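Local coordinates for protein FAD synthetase (Saccharomyces cerevisiae, PDB 2WSI) that transfers the adenylyl group of ATP to FMN, making the coenzyme FAD and releasing diphosphate in the last step of FAD biosynthesis, at residues Asn118-Leu121 and Glu122-Arg126; Ser204-Leu207 and Tyr208-Glu211. All coordinates share one frame; numbering follows the deposited sequence.

Contact 1 (Asn118-Leu121 and Glu122-Arg126); sequences NFVL and ETSER
With CG of F119 anti to the backbone N (chi1 -173°), the phenyl ring swings along the helix toward T123, one turn on; there chi1 of 57° tucks OG1 between N and C and sends CG2 out to the ring. Both residues sit on helix 114-126, the crossover helix of the beta-alpha-beta unit formed with strands 102-106 and 129-133. The methyl lies over one face of the ring in a CH-pi contact, CG2 of T123 being 3.6 Å from the F119 centroid and displaced toward the rim, with CZ the nearest ring atom.

The same torsion brings OG1 of T123 to the carbonyl O of F119 at 2.8 Å. O of F119 also takes the helical bond from N of T123 at 2.9 Å, so two donors grip it from opposite faces of the carbonyl plane. Y60 gives OG1 a second hydrogen-bonding partner through its hydroxyl, and it also packs against F119.

One residue further the pattern recurs on the side that faces strand 129-133, where S124 touches L129 and L131. The buried hydroxyl turns back into its own helix and bonds there: OG of S124 sits 2.8 Å from O of V120, above the carbonyl plane, while N of S124 approaches the same oxygen from the other face.

Contact 2 (Ser204-Leu207 and Tyr208-Glu211); sequences SFLL and YSNE
What stands out is the carbonyl of L206, which at the C-terminal end of helix 199-209 loses the usual donor four residues on and collects a hydroxyl and a water instead. OG of S209 comes within 2.7 Å of O of L206, three residues back, and N of S209 adds only a weak bond to that oxygen. Water 1 donates to O of L206 at 2.9 Å and to O of E211 at 2.7 Å, joining the last turn to the chain that leaves it.

S209 gets there because chi1 of 72° sets OG between its own N and C, on the side of the L206 carbonyl. OG of S209 then works in both directions: while donating to O of L206 it accepts from N of E211 at 3.0 Å, with the N-H pointing nearly straight at it (161°). That second bond makes an ST turn just where N210 takes a positive phi and the helical path ends. N of N210 reaches back to O of L207 at 3.2 Å, from well above the carbonyl plane, whereas N of Y208 still bonds to O of S204 and N of S209 to O of F205, the latter with a bent N-H (136°).

Around this end, CD1 of L206 lies against OG of S209 at 4.0 Å, and I13 of helix 3-18 also touches S209. The Y208 hydroxyl points off to S16, and Y17 meets the rings of both Y208 and F205 edge-to-face. The O of L206 and the N of E211, which a further helical turn would have bonded, thus find partners in one serine hydroxyl and one water, so the helix can probably stop here in a buried setting at little polar cost.

The two contacts, their centres about 17 Å apart, meet through one ion pair. R126, the last residue of helix 114-126, sends NE to OE1 of E211, just past the end of helix 199-209, at 2.8 Å; the same OE1 also bonds to the hydroxyl of Y127. The end of helix 114-126 is thus joined to the chain just beyond helix 199-209, within the PAPS reductase family region. Contact 1 is nearer the product: the side chain of V120 is about 8 Å from the bound FAD, and that of L206 in contact 2 about 12 Å. Neither contact includes FAD-binding S59, I107 or G164; the side chain of V120 is about 10 Å from that of I107.

Contact 1 (Asn118-Leu121 and Glu122-Arg126)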
loop_
_atom_site.group_PDB
_atom_site.type_symbol
_atom_site.label_atom_id
_atom_site.label_comp_id
_atom_site.label_asym_id
_atom_site.label_seq_id
_atom_site.Cartn_x
_atom_site.Cartn_y
_atom_site.Cartn_z
ATOM N N ASN A 118 -5.935 7.184 -11.864
ATOM C CA ASN A 118 -4.755 7.437 -12.692
ATOM C C ASN A 118 -3.480 6.870 -12.054
ATOM O O ASN A 118 -2.634 6.299 -12.732
ATOM C CB ASN A 118 -4.585 8.930 -12.972
ATOM C CG ASN A 118 -5.582 9.451 -14.001
ATOM O OD1 ASN A 118 -6.087 8.699 -14.824
ATOM N ND2 ASN A 118 -5.875 10.736 -13.941
ATOM N N PHE A 119 -3.364 7.032 -10.742
ATOM C CA PHE A 119 -2.242 6.478 -9.993
ATOM C C PHE A 119 -2.205 4.946 -10.058
ATOM O O PHE A 119 -1.134 4.341 -10.161
ATOM C CB PHE A 119 -2.323 6.925 -8.521
ATOM C CG PHE A 119 -1.119 6.527 -7.721
ATOM C CD1 PHE A 119 0.113 7.132 -7.948
ATOM C CD2 PHE A 119 -1.210 5.545 -6.756
ATOM C CE1 PHE A 119 1.216 6.772 -7.206
ATOM C CE2 PHE A 119 -0.107 5.180 -6.029
ATOM C CZ PHE A 119 1.103 5.793 -6.250
ATOM N N VAL A 120 -3.367 4.310 -9.977
ATOM C CA VAL A 120 -3.414 2.848 -10.070
ATOM C C VAL A 120 -2.899 2.377 -11.418
ATOM O O VAL A 120 -2.107 1.434 -11.506
ATOM C CB VAL A 120 -4.848 2.303 -9.846
ATOM C CG1 VAL A 120 -4.903 0.833 -10.154
ATOM C CG2 VAL A 120 -5.293 2.567 -8.372
ATOM N N LEU A 121 -3.359 3.027 -12.479
ATOM C CA LEU A 121 -2.904 2.688 -13.837
ATOM C C LEU A 121 -1.392 2.915 -13.994
ATOM O O LEU A 121 -0.693 2.052 -14.497
ATOM C CB LEU A 121 -3.673 3.512 -14.884
ATOM C CG LEU A 121 -5.192 3.317 -14.975
ATOM C CD1 LEU A 121 -5.753 4.094 -16.206
ATOM C CD2 LEU A 121 -5.617 1.865 -15.062
ATOM N N GLU A 122 -0.884 4.071 -13.565
ATOM C CA GLU A 122 0.542 4.343 -13.699
ATOM C C GLU A 122 1.382 3.354 -12.883
ATOM O O GLU A 122 2.411 2.867 -13.352
ATOM C CB GLU A 122 0.899 5.774 -13.268
ATOM C CG GLU A 122 0.416 6.869 -14.221
ATOM C CD GLU A 122 1.252 6.930 -15.506
ATOM O OE1 GLU A 122 2.315 6.260 -15.582
ATOM O OE2 GLU A 122 0.838 7.645 -16.439
ATOM N N THR A 123 0.955 3.038 -11.665
ATOM C CA THR A 123 1.795 2.185 -10.844
ATOM C C THR A 123 1.621 0.731 -11.282
ATOM O O THR A 123 2.515 -0.089 -11.080
ATOM C CB THR A 123 1.575 2.392 -9.323
ATOM O OG1 THR A 123 0.206 2.170 -8.983
ATOM C CG2 THR A 123 1.980 3.795 -8.910
ATOM N N SER A 124 0.485 0.402 -11.898
ATOM C CA SER A 124 0.334 -0.930 -12.500
ATOM C C SER A 124 1.398 -1.127 -13.580
ATOM O O SER A 124 1.916 -2.219 -13.769
ATOM C CB SER A 124 -1.053 -1.092 -13.120
ATOM O OG SER A 124 -2.015 -1.334 -12.105
ATOM N N GLU A 125 1.710 -0.063 -14.316
ATOM C CA GLU A 125 2.737 -0.166 -15.342
ATOM C C GLU A 125 4.148 -0.163 -14.727
ATOM O O GLU A 125 5.024 -0.910 -15.178
ATOM C CB GLU A 125 2.576 0.935 -16.394
ATOM C CG GLU A 125 1.262 0.782 -17.187
ATOM C CD GLU A 125 1.404 -0.053 -18.464
ATOM O OE1 GLU A 125 2.402 -0.804 -18.577
ATOM O OE2 GLU A 125 0.517 0.055 -19.355
ATOM N N ARG A 126 4.374 0.653 -13.699
ATOM C CA ARG A 126 5.662 0.638 -13.016
ATOM C C ARG A 126 5.978 -0.742 -12.397
ATOM O O ARG A 126 7.104 -1.220 -12.460
ATOM C CB ARG A 126 5.677 1.688 -11.902
ATOM C CG ARG A 126 7.060 2.006 -11.357
ATOM C CD ARG A 126 6.996 3.114 -10.265
ATOM N NE ARG A 126 8.293 3.294 -9.614
ATOM C CZ ARG A 126 9.404 3.709 -10.226
ATOM N NH1 ARG A 126 9.387 3.995 -11.524
ATOM N NH2 ARG A 126 10.546 3.830 -9.538
#

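Contact 2 (Ser204-Leu207 and Tyr208-Glu211)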
loop_
_atom_site.group_PDB
_atom_site.type_symbol
_atom_site.label_atom_id
_atom_site.label_comp_id
_atom_site.label_asym_id
_atom_site.label_seq_id
_atom_site.Cartn_x
_atom_site.Cartn_y
_atom_site.Cartn_z
ATOM N N SER A 204 7.181 6.390 7.250
ATOM C CA SER A 204 8.633 6.315 7.294
ATOM C C SER A 204 9.135 5.459 6.138
ATOM O O SER A 204 10.073 5.846 5.451
ATOM C CB SER A 204 9.145 5.722 8.600
ATOM O OG SER A 204 10.538 5.528 8.500
ATOM N N PHE A 205 8.522 4.292 5.937
ATOM C CA PHE A 205 8.958 3.414 4.847
ATOM C C PHE A 205 8.616 3.999 3.469
ATOM O O PHE A 205 9.442 4.009 2.556
ATOM C CB PHE A 205 8.357 2.012 5.009
ATOM C CG PHE A 205 8.854 1.036 3.981
ATOM C CD1 PHE A 205 10.137 0.521 4.062
ATOM C CD2 PHE A 205 8.058 0.675 2.896
ATOM C CE1 PHE A 205 10.618 -0.372 3.118
ATOM C CE2 PHE A 205 8.525 -0.217 1.943
ATOM C CZ PHE A 205 9.814 -0.751 2.059
ATOM N N LEU A 206 7.405 4.516 3.308
ATOM C CA LEU A 206 6.969 4.951 1.974
ATOM C C LEU A 206 7.763 6.192 1.524
ATOM O O LEU A 206 8.158 6.287 0.383
ATOM C CB LEU A 206 5.455 5.180 1.964
ATOM C CG LEU A 206 4.804 5.461 0.607
ATOM C CD1 LEU A 206 5.161 4.330 -0.373
ATOM C CD2 LEU A 206 3.309 5.616 0.774
ATOM N N LEU A 207 8.062 7.113 2.445
ATOM C CA LEU A 207 8.872 8.281 2.105
ATOM C C LEU A 207 10.312 7.884 1.842
ATOM O O LEU A 207 10.919 8.356 0.880
ATOM C CB LEU A 207 8.830 9.334 3.230
ATOM C CG LEU A 207 7.505 10.074 3.336
ATOM C CD1 LEU A 207 7.451 10.959 4.615
ATOM C CD2 LEU A 207 7.230 10.900 2.060
ATOM N N TYR A 208 10.877 7.024 2.694
ATOM C CA TYR A 208 12.213 6.492 2.406
ATOM C C TYR A 208 12.343 5.822 1.032
ATOM O O TYR A 208 13.414 5.904 0.403
ATOM C CB TYR A 208 12.674 5.489 3.455
ATOM C CG TYR A 208 14.116 5.043 3.181
ATOM C CD1 TYR A 208 15.181 5.880 3.500
ATOM C CD2 TYR A 208 14.396 3.813 2.588
ATOM C CE1 TYR A 208 16.509 5.507 3.246
ATOM C CE2 TYR A 208 15.739 3.417 2.319
ATOM C CZ TYR A 208 16.778 4.285 2.670
ATOM O OH TYR A 208 18.094 3.965 2.452
ATOM N N SER A 209 11.283 5.164 0.561
ATOM C CA SER A 209 11.383 4.381 -0.687
ATOM C C SER A 209 11.633 5.275 -1.893
ATOM O O SER A 209 12.137 4.810 -2.932
ATOM C CB SER A 209 10.120 3.558 -0.967
ATOM O OG SER A 209 9.023 4.379 -1.354
ATOM N N ASN A 210 11.203 6.527 -1.757
ATOM C CA ASN A 210 11.195 7.513 -2.841
ATOM C C ASN A 210 10.288 7.120 -3.989
ATOM O O ASN A 210 10.314 7.765 -5.032
ATOM C CB ASN A 210 12.603 7.781 -3.402
ATOM C CG ASN A 210 12.709 9.160 -4.061
ATOM O OD1 ASN A 210 12.046 10.113 -3.643
ATOM N ND2 ASN A 210 13.518 9.259 -5.112
ATOM N N GLU A 211 9.478 6.084 -3.799
ATOM C CA GLU A 211 8.495 5.687 -4.829
ATOM C C GLU A 211 7.388 6.741 -4.952
ATOM O O GLU A 211 7.117 7.475 -4.007
ATOM C CB GLU A 211 7.898 4.315 -4.481
ATOM C CG GLU A 211 8.886 3.169 -4.716
ATOM C CD GLU A 211 9.137 2.981 -6.218
ATOM O OE1 GLU A 211 8.211 2.533 -6.928
ATOM O OE2 GLU A 211 10.238 3.319 -6.689
HETATM O O HOH W 1 8.233 8.321 -1.744
#